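Local coordinates for protein hemolysin (Streptococcus suis, PDB 3HVN) that probably binds cholesterol-containing host membranes, changes shape and assembles into an oligomeric pore that lyses the cell, at residues Leu52-Glu57 with Ala374-Asn379; Ala405-Thr410 with Val455-Cys460; Gly126-Ser131 with Thr144-Pro149; Ser285-Gln290 with Ser387-Ser392. The protein carries 1 engineered substitution. All blocks are in the same frame, centred on the assembly; numbering follows the deposited sequence.

Contact 1 of 4, residues Leu52-Glu57 with Ala374-Asn379; sequences LTNEGE and AQILSN
Leu52 sets CG beside its own backbone N, anti to its carbonyl carbon (chi1 -63°), and this carries the isobutyl group out along the neighbouring segment until CD1 rests on the CB of Ala374, 3.7 Å away. Farther on, Ser378 has OG anti to its backbone N (chi1 -175°), which lays the hydroxyl against the CB of Asn54 at 3.5 Å; OG also has a weak hydrogen bond to the hydroxyl of Thr195. The backbones supply the bonds across the contact. The amide N of Leu377 reaches the carbonyl O of Leu52 at 2.8 Å in an almost straight bond, 176° at the hydrogen. Two residues later the N of Asn379 repeats this on the O of Asn54, again at 2.8 Å. The return bond, from the N of Asn54 to the O of Leu377, is bent and weak. Both segments run the same way, so this is a short parallel pairing in which strand 53-54 joins the beginning of the long strand 376-401. That strand carries on through the elongated, beta-rich body typical of cholesterol-dependent cytolysins. CB of Leu52 also lies 4.3 Å from CG1 of Ile376, and Phe367 of strand 359-367 closes in on both Leu52 and Ala374, making this end the apolar one. Leu114 lies against Asn54 and Ile376, while Leu377 turns to Thr85 and Asn87. The hydroxyl of Thr53 bonds the carbonyl O of Gln49. Past Asn54 hydrogen bonding between the segments ends, while the backbone of Gly56 still lies beside Asn379, the two carbonyl O atoms 3.3 Å apart with no bond.

Contact 2 of 4, residues Ala405-Thr410 with Val455-Cys460; sequences AKYNIT and VNIQEC
Two inner strands of the four-stranded antiparallel sheet in the C-terminal beta-sandwich domain meet here, 405-410 against 455-460. On the face that turns into the sandwich, Ile457 and Tyr407 stand side by side, and CG2 of Ile457 lies over one face of the phenol ring, a CH-pi contact with CG2 3.4 Å from the ring centroid. Having CG2 anti to its carbonyl carbon, with CG1 in the slot between N and C (chi1 49°), directs that methyl at the ring. Next along, CG2 of Ile409 sits against CG1 of Val455 at 3.6 Å. Ile486 of the facing sheet presses on Tyr407 and Ile457, Leu395 on Ile409 and Val455. Glu459 is buried here too, its OE2 bonded to Thr490. The polar face carries Lys406, Asn408, Asn456 and Gln458. The N of Gln458 bonds the O of Lys406 at 2.8 Å within the carbonyl plane, whereas the N of Asn456 meets the O of Asn408 from above the Asn408 carbonyl plane, 39° out of it, also at 2.8 Å. Lys406 bends away to place NZ on the carbonyl O of Gly433 in strand 422-437. The side chain of Ala405 lies about 9 Å from a bound heptanetriol. A largely apolar side buried against a second sheet and a polar side turned outward is the pattern of a beta sandwich, here the domain that, in cholesterol-dependent cytolysins, probably recognises the membrane.

Contact 3 of 4, residues Gly126-Ser131 with Thr144-Pro149; sequences GDLTLS and TVVNSP
The carbonyl O of Leu130 is held by two groups of Thr144: the backbone N at 2.8 Å, nearly head-on to the carbonyl, and OG1, whose bond at 3.5 Å is weak. In return the N of Leu130 bonds the O of Thr144, and this pair of bonds fastens one end. Nearer the other end, the N of Leu128 reaches the O of Val146 at 2.8 Å in the carbonyl plane, answered by a weak bond from the N of Val146 to the O of Leu128. Leu128 with Val146 and Leu130 with Thr144 are thus the hydrogen-bonded pairs of an antiparallel beta hairpin, strands 128-133 and 142-146, with Thr129 opposite Val145 as the non-hydrogen-bonded pair between, on the other face. The hairpin is added to a larger antiparallel sheet through strand 221-236, and helix 151-166 lies against Thr144 and Val146. On the face of Leu128, Leu130 and Val146, Leu128 holds CG between its backbone N and carbonyl carbon (chi1 37°), and from there CD1 lies alongside the CB of Val146 at 3.7 Å while CG meets the CG of Pro149 at 3.4 Å. Leu130 slants across the same valine, CD2 to CG2 of Val146 at 3.9 Å. Beyond the paired strands, Asp127 closes the end: its OD1 takes the N of Ser148 at 2.9 Å, met from above the carboxylate plane. The Asp127 and Asn147 side chains cross, CB of Asn147 being the part that touches OD1, with the carboxylate and amide planes 63° apart.

Contact 4 of 4, residues Ser285-Gln290 with Ser387-Ser392; sequences SSRSTQ and STVHNS
One hydrogen bond joins Ser288 to Ser387, and the remainder of the contact is packing around Arg287. The hydroxyl of Ser288 gives its proton to the carbonyl O of Ser387 over 2.7 Å, approaching almost in line with the carbonyl (164° at the oxygen). Ser288 can do so because OG sits between its backbone N and carbonyl carbon (chi1 62°), on the side of the strand. The packing comes from CG and NE of Arg287. CG rests on CG1 of Val389 at 3.5 Å, and NE, the inner end of the guanidinium, lies 3.6 Å from the CB of the same valine, the two side chains crossing at about a right angle. A bend at chi2 (-54°) turns the outer part of Arg287 across the strand, taking NE past that CB. The loop 285-290 leads from strand 276-284 into helix 291-300. In the pore-forming domain of cholesterol-dependent cytolysins, helical segments refold into membrane-spanning hairpins; helix 291-300 is probably one of these, and the contact part of the interface between that domain and the long sheet beside it. The one polar side-chain neighbour of the guanidinium here is OG of Ser387, over one face and 3.9 Å from NE, while the backbone carbonyl carbon of Thr388 lies at its edge, near the plane; neither is a bond. Strand 73-88 borders the same place, Val75 touching Arg287 and Arg73 touching Val389.

Overall arrangement
Contact 2 is the buried one, a pairing inside one sheet whose apolar face packs on a second sheet, while contacts 1 and 4 lie near the surface. Contacts 1 and 4 both use strand 376-401, about 21 Å apart at their nearest atoms: the first adds a parallel strand by backbone bonds, the second receives a loop through one serine hydroxyl and the flank of an arginine. The chain then continues into strand 404-416 of contact 2. Contact 3, partly buried, is a local hairpin that mixes backbone bonds, apolar packing of Leu128 and Val146, and an Asp127 carboxylate bond at its exposed end; its centre lies 90 Å from that of contact 2, reflecting the rod-like molecule.

Contact 1 of 4, residues Leu52-Glu57 with Ala374-Asn379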
loop_
_atom_site.group_PDB
_atom_site.type_symbol
_atom_site.label_atom_id
_atom_site.label_comp_id
_atom_site.label_asym_id
_atom_site.label_seq_id
_atom_site.Cartn_x
_atom_site.Cartn_y
_atom_site.Cartn_z
ATOM N N LEU A 52 -3.132 18.180 18.181
ATOM C CA LEU A 52 -2.750 16.853 17.712
ATOM C C LEU A 52 -2.666 16.841 16.190
ATOM O O LEU A 52 -3.191 15.939 15.535
ATOM C CB LEU A 52 -3.757 15.804 18.187
ATOM C CG LEU A 52 -3.897 15.603 19.696
ATOM C CD1 LEU A 52 -5.053 14.665 20.008
ATOM C CD2 LEU A 52 -2.599 15.076 20.291
ATOM N N THR A 53 -2.001 17.848 15.633
ATOM C CA THR A 53 -1.935 18.017 14.186
ATOM C C THR A 53 -0.521 17.833 13.639
ATOM O O THR A 53 0.458 18.233 14.270
ATOM C CB THR A 53 -2.462 19.402 13.763
ATOM O OG1 THR A 53 -3.824 19.547 14.186
ATOM C CG2 THR A 53 -2.385 19.570 12.253
ATOM N N ASN A 54 -0.428 17.225 12.460
ATOM C CA ASN A 54 0.849 17.036 11.783
ATOM C C ASN A 54 0.814 17.539 10.344
ATOM O O ASN A 54 0.311 16.860 9.444
ATOM C CB ASN A 54 1.271 15.565 11.820
ATOM C CG ASN A 54 1.852 15.159 13.159
ATOM O OD1 ASN A 54 2.227 16.007 13.968
ATOM N ND2 ASN A 54 1.938 13.855 13.397
ATOM N N GLU A 55 1.349 18.739 10.138
ATOM C CA GLU A 55 1.423 19.334 8.810
ATOM C C GLU A 55 2.617 18.780 8.044
ATOM O O GLU A 55 3.175 17.746 8.411
ATOM C CB GLU A 55 1.536 20.856 8.915
ATOM C CG GLU A 55 2.743 21.330 9.711
ATOM C CD GLU A 55 2.907 22.838 9.682
ATOM O OE1 GLU A 55 2.254 23.494 8.844
ATOM O OE2 GLU A 55 3.693 23.367 10.496
ATOM N N GLY A 56 3.005 19.472 6.978
ATOM C CA GLY A 56 4.158 19.074 6.194
ATOM C C GLY A 56 3.811 18.684 4.771
ATOM O O GLY A 56 3.291 17.596 4.524
ATOM N N GLU A 57 4.100 19.579 3.833
ATOM C CA GLU A 57 3.872 19.303 2.420
ATOM C C GLU A 57 5.191 19.155 1.664
ATOM O O GLU A 57 5.572 18.047 1.286
ATOM C CB GLU A 57 2.996 20.386 1.785
ATOM C CG GLU A 57 3.374 21.810 2.162
ATOM C CD GLU A 57 2.511 22.843 1.464
ATOM O OE1 GLU A 57 1.721 22.457 0.576
ATOM O OE2 GLU A 57 2.622 24.040 1.803
ATOM N N ALA A 374 -8.681 11.165 21.390
ATOM C CA ALA A 374 -7.544 11.961 20.944
ATOM C C ALA A 374 -7.151 11.578 19.523
ATOM O O ALA A 374 -6.267 10.746 19.314
ATOM C CB ALA A 374 -6.368 11.783 21.891
ATOM N N GLN A 375 -7.813 12.190 18.546
ATOM C CA GLN A 375 -7.575 11.870 17.144
ATOM C C GLN A 375 -6.408 12.658 16.563
ATOM O O GLN A 375 -6.532 13.848 16.272
ATOM C CB GLN A 375 -8.833 12.124 16.312
ATOM C CG GLN A 375 -9.986 11.187 16.626
ATOM C CD GLN A 375 -11.164 11.387 15.694
ATOM O OE1 GLN A 375 -11.155 12.279 14.845
ATOM N NE2 GLN A 375 -12.188 10.557 15.849
ATOM N N ILE A 376 -5.274 11.987 16.397
ATOM C CA ILE A 376 -4.124 12.590 15.740
ATOM C C ILE A 376 -4.418 12.786 14.257
ATOM O O ILE A 376 -4.887 11.868 13.576
ATOM C CB ILE A 376 -2.853 11.729 15.897
ATOM C CG1 ILE A 376 -2.280 11.863 17.310
ATOM C CG2 ILE A 376 -1.806 12.134 14.873
ATOM C CD1 ILE A 376 -3.088 11.153 18.376
ATOM N N LEU A 377 -4.156 13.994 13.766
ATOM C CA LEU A 377 -4.316 14.300 12.352
ATOM C C LEU A 377 -2.945 14.459 11.710
ATOM O O LEU A 377 -2.002 14.915 12.356
ATOM C CB LEU A 377 -5.137 15.578 12.167
ATOM C CG LEU A 377 -5.316 16.077 10.731
ATOM C CD1 LEU A 377 -5.931 14.998 9.852
ATOM C CD2 LEU A 377 -6.160 17.342 10.701
ATOM N N SER A 378 -2.833 14.077 10.443
ATOM C CA SER A 378 -1.563 14.170 9.736
ATOM C C SER A 378 -1.766 14.282 8.229
ATOM O O SER A 378 -2.433 13.447 7.616
ATOM C CB SER A 378 -0.680 12.964 10.061
ATOM O OG SER A 378 0.601 13.095 9.468
ATOM N N ASN A 379 -1.187 15.324 7.639
ATOM C CA ASN A 379 -1.258 15.525 6.196
ATOM C C ASN A 379 0.110 15.386 5.545
ATOM O O ASN A 379 1.132 15.685 6.163
ATOM C CB ASN A 379 -1.851 16.898 5.872
ATOM C CG ASN A 379 -3.356 16.936 6.034
ATOM O OD1 ASN A 379 -4.017 15.899 6.017
ATOM N ND2 ASN A 379 -3.905 18.134 6.188
#

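Contact 2 of 4, residues Ala405-Thr410 with Val455-Cys460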
loop_
_atom_site.group_PDB
_atom_site.type_symbol
_atom_site.label_atom_id
_atom_site.label_comp_id
_atom_site.label_asym_id
_atom_site.label_seq_id
_atom_site.Cartn_x
_atom_site.Cartn_y
_atom_site.Cartn_z
ATOM N N ALA A 405 2.430 -5.012 -56.838
ATOM C CA ALA A 405 1.595 -4.563 -55.729
ATOM C C ALA A 405 2.118 -3.295 -55.060
ATOM O O ALA A 405 3.250 -3.254 -54.578
ATOM C CB ALA A 405 1.441 -5.677 -54.703
ATOM N N LYS A 406 1.281 -2.263 -55.038
ATOM C CA LYS A 406 1.589 -1.037 -54.315
ATOM C C LYS A 406 1.351 -1.230 -52.824
ATOM O O LYS A 406 0.250 -1.598 -52.407
ATOM C CB LYS A 406 0.721 0.119 -54.818
ATOM C CG LYS A 406 1.356 0.971 -55.902
ATOM C CD LYS A 406 0.383 2.039 -56.385
ATOM C CE LYS A 406 1.083 3.097 -57.222
ATOM N NZ LYS A 406 1.998 3.938 -56.401
ATOM N N TYR A 407 2.383 -0.984 -52.022
ATOM C CA TYR A 407 2.237 -1.048 -50.571
ATOM C C TYR A 407 2.070 0.346 -49.977
ATOM O O TYR A 407 2.572 1.326 -50.525
ATOM C CB TYR A 407 3.427 -1.766 -49.931
ATOM C CG TYR A 407 3.211 -3.249 -49.734
ATOM C CD1 TYR A 407 3.292 -4.133 -50.802
ATOM C CD2 TYR A 407 2.930 -3.767 -48.476
ATOM C CE1 TYR A 407 3.095 -5.491 -50.624
ATOM C CE2 TYR A 407 2.729 -5.123 -48.289
ATOM C CZ TYR A 407 2.814 -5.980 -49.366
ATOM O OH TYR A 407 2.617 -7.329 -49.182
ATOM N N ASN A 408 1.358 0.432 -48.857
ATOM C CA ASN A 408 1.112 1.715 -48.208
ATOM C C ASN A 408 0.617 1.555 -46.772
ATOM O O ASN A 408 -0.587 1.470 -46.527
ATOM C CB ASN A 408 0.111 2.539 -49.022
ATOM C CG ASN A 408 0.048 3.986 -48.576
ATOM O OD1 ASN A 408 0.880 4.443 -47.792
ATOM N ND2 ASN A 408 -0.940 4.717 -49.078
ATOM N N ILE A 409 1.552 1.517 -45.828
ATOM C CA ILE A 409 1.210 1.354 -44.419
ATOM C C ILE A 409 1.671 2.545 -43.577
ATOM O O ILE A 409 2.793 3.049 -43.740
ATOM C CB ILE A 409 1.781 0.042 -43.840
ATOM C CG1 ILE A 409 3.308 0.073 -43.841
ATOM C CG2 ILE A 409 1.277 -1.153 -44.635
ATOM C CD1 ILE A 409 3.945 -1.219 -43.383
ATOM N N THR A 410 0.800 2.987 -42.674
ATOM C CA THR A 410 1.060 4.195 -41.898
ATOM C C THR A 410 0.639 4.067 -40.434
ATOM O O THR A 410 -0.096 3.153 -40.064
ATOM C CB THR A 410 0.345 5.413 -42.516
ATOM O OG1 THR A 410 0.755 6.609 -41.842
ATOM C CG2 THR A 410 -1.164 5.260 -42.400
ATOM N N VAL A 455 -3.060 -0.262 -42.821
ATOM C CA VAL A 455 -2.428 -0.968 -43.928
ATOM C C VAL A 455 -3.267 -0.886 -45.199
ATOM O O VAL A 455 -4.454 -1.229 -45.202
ATOM C CB VAL A 455 -2.183 -2.449 -43.585
ATOM C CG1 VAL A 455 -1.638 -3.194 -44.798
ATOM C CG2 VAL A 455 -1.234 -2.567 -42.402
ATOM N N ASN A 456 -2.633 -0.425 -46.274
ATOM C CA ASN A 456 -3.279 -0.323 -47.577
ATOM C C ASN A 456 -2.381 -0.868 -48.681
ATOM O O ASN A 456 -1.346 -0.283 -49.002
ATOM C CB ASN A 456 -3.658 1.131 -47.874
ATOM C CG ASN A 456 -4.395 1.289 -49.195
ATOM O OD1 ASN A 456 -4.165 0.539 -50.145
ATOM N ND2 ASN A 456 -5.283 2.274 -49.260
ATOM N N ILE A 457 -2.784 -1.995 -49.259
ATOM C CA ILE A 457 -2.045 -2.602 -50.357
ATOM C C ILE A 457 -2.934 -2.792 -51.581
ATOM O O ILE A 457 -4.053 -3.310 -51.481
ATOM C CB ILE A 457 -1.425 -3.948 -49.945
ATOM C CG1 ILE A 457 -2.469 -4.826 -49.259
ATOM C CG2 ILE A 457 -0.254 -3.722 -49.013
ATOM C CD1 ILE A 457 -1.884 -6.002 -48.511
ATOM N N GLN A 458 -2.427 -2.363 -52.732
ATOM C CA GLN A 458 -3.173 -2.436 -53.982
ATOM C C GLN A 458 -2.417 -3.274 -55.009
ATOM O O GLN A 458 -1.218 -3.512 -54.864
ATOM C CB GLN A 458 -3.419 -1.028 -54.529
ATOM C CG GLN A 458 -3.986 -0.059 -53.503
ATOM C CD GLN A 458 -3.984 1.377 -53.989
ATOM O OE1 GLN A 458 -3.840 1.642 -55.182
ATOM N NE2 GLN A 458 -4.144 2.315 -53.062
ATOM N N GLU A 459 -3.122 -3.719 -56.044
ATOM C CA GLU A 459 -2.507 -4.533 -57.088
ATOM C C GLU A 459 -2.745 -3.950 -58.478
ATOM O O GLU A 459 -3.854 -3.530 -58.806
ATOM C CB GLU A 459 -3.011 -5.978 -57.011
ATOM C CG GLU A 459 -2.952 -6.742 -58.322
ATOM C CD GLU A 459 -4.193 -6.538 -59.167
ATOM O OE1 GLU A 459 -5.197 -6.023 -58.632
ATOM O OE2 GLU A 459 -4.167 -6.895 -60.363
ATOM N N CYS A 460 -1.692 -3.931 -59.289
ATOM C CA CYS A 460 -1.768 -3.376 -60.636
ATOM C C CYS A 460 -2.478 -4.327 -61.589
ATOM O O CYS A 460 -2.175 -5.519 -61.635
ATOM C CB CYS A 460 -0.366 -3.057 -61.161
ATOM S SG CYS A 460 -0.338 -2.301 -62.803
#

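Contact 3 of 4, residues Gly126-Ser131 with Thr144-Pro149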
loop_
_atom_site.group_PDB
_atom_site.type_symbol
_atom_site.label_atom_id
_atom_site.label_comp_id
_atom_site.label_asym_id
_atom_site.label_seq_id
_atom_site.Cartn_x
_atom_site.Cartn_y
_atom_site.Cartn_z
ATOM N N GLY A 126 -6.685 7.123 40.750
ATOM C CA GLY A 126 -7.971 6.700 41.270
ATOM C C GLY A 126 -8.347 5.322 40.764
ATOM O O GLY A 126 -8.175 5.018 39.584
ATOM N N ASP A 127 -8.858 4.484 41.661
ATOM C CA ASP A 127 -9.248 3.123 41.312
ATOM C C ASP A 127 -10.166 3.107 40.094
ATOM O O ASP A 127 -11.154 3.841 40.042
ATOM C CB ASP A 127 -9.939 2.447 42.498
ATOM C CG ASP A 127 -9.085 2.449 43.751
ATOM O OD1 ASP A 127 -7.884 2.779 43.654
ATOM O OD2 ASP A 127 -9.614 2.120 44.833
ATOM N N LEU A 128 -9.836 2.271 39.115
ATOM C CA LEU A 128 -10.623 2.193 37.886
ATOM C C LEU A 128 -10.861 0.754 37.435
ATOM O O LEU A 128 -10.100 -0.148 37.782
ATOM C CB LEU A 128 -9.966 3.012 36.768
ATOM C CG LEU A 128 -8.438 3.025 36.699
ATOM C CD1 LEU A 128 -7.881 1.636 36.438
ATOM C CD2 LEU A 128 -7.959 4.003 35.635
ATOM N N THR A 129 -11.919 0.549 36.657
ATOM C CA THR A 129 -12.308 -0.790 36.229
ATOM C C THR A 129 -11.845 -1.112 34.810
ATOM O O THR A 129 -12.052 -0.328 33.878
ATOM C CB THR A 129 -13.833 -0.989 36.320
ATOM O OG1 THR A 129 -14.279 -0.689 37.648
ATOM C CG2 THR A 129 -14.206 -2.423 35.976
ATOM N N LEU A 130 -11.218 -2.275 34.656
ATOM C CA LEU A 130 -10.725 -2.728 33.360
ATOM C C LEU A 130 -11.506 -3.939 32.858
ATOM O O LEU A 130 -12.021 -4.731 33.649
ATOM C CB LEU A 130 -9.234 -3.067 33.440
ATOM C CG LEU A 130 -8.233 -1.927 33.239
ATOM C CD1 LEU A 130 -8.622 -0.700 34.047
ATOM C CD2 LEU A 130 -6.823 -2.384 33.589
ATOM N N SER A 131 -11.585 -4.074 31.539
ATOM C CA SER A 131 -12.287 -5.191 30.919
ATOM C C SER A 131 -11.443 -5.822 29.816
ATOM O O SER A 131 -10.633 -5.149 29.177
ATOM C CB SER A 131 -13.632 -4.732 30.354
ATOM O OG SER A 131 -13.457 -3.717 29.381
ATOM N N THR A 144 -12.717 -6.497 35.709
ATOM C CA THR A 144 -11.940 -6.513 36.945
ATOM C C THR A 144 -11.688 -5.106 37.477
ATOM O O THR A 144 -11.518 -4.159 36.708
ATOM C CB THR A 144 -10.591 -7.235 36.766
ATOM O OG1 THR A 144 -10.096 -7.005 35.441
ATOM C CG2 THR A 144 -10.750 -8.730 36.989
ATOM N N VAL A 145 -11.665 -4.981 38.800
ATOM C CA VAL A 145 -11.415 -3.700 39.448
ATOM C C VAL A 145 -9.918 -3.487 39.644
ATOM O O VAL A 145 -9.173 -4.438 39.883
ATOM C CB VAL A 145 -12.123 -3.613 40.813
ATOM C CG1 VAL A 145 -11.996 -2.212 41.391
ATOM C CG2 VAL A 145 -13.586 -4.005 40.674
ATOM N N VAL A 146 -9.482 -2.236 39.540
ATOM C CA VAL A 146 -8.068 -1.905 39.675
ATOM C C VAL A 146 -7.840 -0.772 40.670
ATOM O O VAL A 146 -8.294 0.357 40.463
ATOM C CB VAL A 146 -7.445 -1.522 38.318
ATOM C CG1 VAL A 146 -6.052 -0.946 38.517
ATOM C CG2 VAL A 146 -7.406 -2.729 37.393
ATOM N N ASN A 147 -7.131 -1.087 41.751
ATOM C CA ASN A 147 -6.791 -0.106 42.774
ATOM C C ASN A 147 -5.420 0.507 42.521
ATOM O O ASN A 147 -4.540 -0.141 41.954
ATOM C CB ASN A 147 -6.826 -0.750 44.162
ATOM C CG ASN A 147 -5.836 -1.893 44.302
ATOM O OD1 ASN A 147 -5.282 -2.376 43.315
ATOM N ND2 ASN A 147 -5.612 -2.333 45.535
ATOM N N SER A 148 -5.242 1.754 42.951
ATOM C CA SER A 148 -3.992 2.477 42.734
ATOM C C SER A 148 -3.368 2.105 41.392
ATOM O O SER A 148 -2.270 1.550 41.346
ATOM C CB SER A 148 -3.007 2.204 43.872
ATOM O OG SER A 148 -3.523 2.657 45.112
ATOM N N PRO A 149 -4.076 2.411 40.295
ATOM C CA PRO A 149 -3.694 2.039 38.928
ATOM C C PRO A 149 -2.226 2.306 38.610
ATOM O O PRO A 149 -1.711 3.387 38.891
ATOM C CB PRO A 149 -4.590 2.930 38.067
ATOM C CG PRO A 149 -5.800 3.138 38.898
ATOM C CD PRO A 149 -5.325 3.194 40.322
#

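Contact 4 of 4, residues Ser285-Gln290 with Ser387-Ser392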
loop_
_atom_site.group_PDB
_atom_site.type_symbol
_atom_site.label_atom_id
_atom_site.label_comp_id
_atom_site.label_asym_id
_atom_site.label_seq_id
_atom_site.Cartn_x
_atom_site.Cartn_y
_atom_site.Cartn_z
ATOM N N SER A 285 9.621 -6.227 -9.300
ATOM C CA SER A 285 10.016 -5.518 -10.512
ATOM C C SER A 285 8.904 -5.535 -11.558
ATOM O O SER A 285 9.153 -5.336 -12.747
ATOM C CB SER A 285 11.295 -6.125 -11.092
ATOM O OG SER A 285 11.758 -5.378 -12.204
ATOM N N SER A 286 7.679 -5.774 -11.105
ATOM C CA SER A 286 6.527 -5.822 -11.996
ATOM C C SER A 286 6.155 -4.429 -12.489
ATOM O O SER A 286 6.740 -3.432 -12.065
ATOM C CB SER A 286 5.333 -6.457 -11.285
ATOM O OG SER A 286 5.028 -5.764 -10.088
ATOM N N ARG A 287 5.178 -4.365 -13.389
ATOM C CA ARG A 287 4.696 -3.090 -13.905
ATOM C C ARG A 287 3.541 -2.551 -13.072
ATOM O O ARG A 287 3.316 -2.998 -11.950
ATOM C CB ARG A 287 4.280 -3.216 -15.371
ATOM C CG ARG A 287 5.371 -2.818 -16.344
ATOM C CD ARG A 287 5.885 -1.426 -16.016
ATOM N NE ARG A 287 6.994 -1.025 -16.875
ATOM C CZ ARG A 287 8.256 -1.395 -16.685
ATOM N NH1 ARG A 287 8.572 -2.185 -15.668
ATOM N NH2 ARG A 287 9.203 -0.979 -17.516
ATOM N N SER A 288 2.813 -1.588 -13.624
ATOM C CA SER A 288 1.700 -0.968 -12.914
ATOM C C SER A 288 0.375 -1.621 -13.286
ATOM O O SER A 288 -0.645 -0.943 -13.414
ATOM C CB SER A 288 1.647 0.531 -13.213
ATOM O OG SER A 288 1.423 0.766 -14.592
ATOM N N THR A 289 0.394 -2.938 -13.456
ATOM C CA THR A 289 -0.807 -3.673 -13.837
ATOM C C THR A 289 -1.073 -4.852 -12.903
ATOM O O THR A 289 -0.317 -5.824 -12.884
ATOM C CB THR A 289 -0.722 -4.182 -15.291
ATOM O OG1 THR A 289 -0.358 -3.103 -16.160
ATOM C CG2 THR A 289 -2.060 -4.755 -15.735
ATOM N N GLN A 290 -2.150 -4.748 -12.127
ATOM C CA GLN A 290 -2.599 -5.823 -11.242
ATOM C C GLN A 290 -1.716 -5.998 -10.003
ATOM O O GLN A 290 -1.910 -6.930 -9.215
ATOM C CB GLN A 290 -2.716 -7.147 -12.007
ATOM C CG GLN A 290 -3.394 -7.021 -13.365
ATOM C CD GLN A 290 -3.690 -8.366 -13.998
ATOM O OE1 GLN A 290 -3.003 -8.794 -14.926
ATOM N NE2 GLN A 290 -4.715 -9.043 -13.495
ATOM N N SER A 387 4.529 4.049 -14.136
ATOM C CA SER A 387 5.107 3.838 -15.457
ATOM C C SER A 387 4.312 2.789 -16.222
ATOM O O SER A 387 3.567 2.010 -15.629
ATOM C CB SER A 387 6.571 3.407 -15.340
ATOM O OG SER A 387 6.686 2.168 -14.661
ATOM N N THR A 388 4.471 2.772 -17.542
ATOM C CA THR A 388 3.751 1.820 -18.379
ATOM C C THR A 388 4.643 1.284 -19.494
ATOM O O THR A 388 5.348 2.045 -20.153
ATOM C CB THR A 388 2.496 2.459 -19.000
ATOM O OG1 THR A 388 1.761 3.158 -17.988
ATOM C CG2 THR A 388 1.608 1.394 -19.624
ATOM N N VAL A 389 4.608 -0.027 -19.704
ATOM C CA VAL A 389 5.425 -0.645 -20.742
ATOM C C VAL A 389 4.610 -0.926 -22.002
ATOM O O VAL A 389 3.500 -1.454 -21.932
ATOM C CB VAL A 389 6.082 -1.951 -20.249
ATOM C CG1 VAL A 389 5.022 -2.969 -19.857
ATOM C CG2 VAL A 389 7.006 -2.517 -21.316
ATOM N N HIS A 390 5.165 -0.560 -23.153
ATOM C CA HIS A 390 4.502 -0.796 -24.430
ATOM C C HIS A 390 5.420 -1.552 -25.387
ATOM O O HIS A 390 6.355 -0.981 -25.948
ATOM C CB HIS A 390 4.046 0.526 -25.049
ATOM C CG HIS A 390 3.187 1.351 -24.143
ATOM N ND1 HIS A 390 1.842 1.108 -23.965
ATOM C CD2 HIS A 390 3.483 2.415 -23.359
ATOM C CE1 HIS A 390 1.346 1.987 -23.113
ATOM N NE2 HIS A 390 2.321 2.791 -22.729
ATOM N N ASN A 391 5.141 -2.839 -25.565
ATOM C CA ASN A 391 5.986 -3.714 -26.373
ATOM C C ASN A 391 6.081 -3.308 -27.840
ATOM O O ASN A 391 5.231 -2.580 -28.353
ATOM C CB ASN A 391 5.498 -5.161 -26.276
ATOM C CG ASN A 391 5.674 -5.745 -24.890
ATOM O OD1 ASN A 391 6.423 -5.213 -24.070
ATOM N ND2 ASN A 391 4.987 -6.848 -24.621
ATOM N N SER A 392 7.127 -3.789 -28.506
ATOM C CA SER A 392 7.280 -3.595 -29.941
ATOM C C SER A 392 6.163 -4.320 -30.687
ATOM O O SER A 392 5.409 -5.091 -30.094
ATOM C CB SER A 392 8.645 -4.113 -30.401
ATOM O OG SER A 392 8.803 -3.979 -31.803
#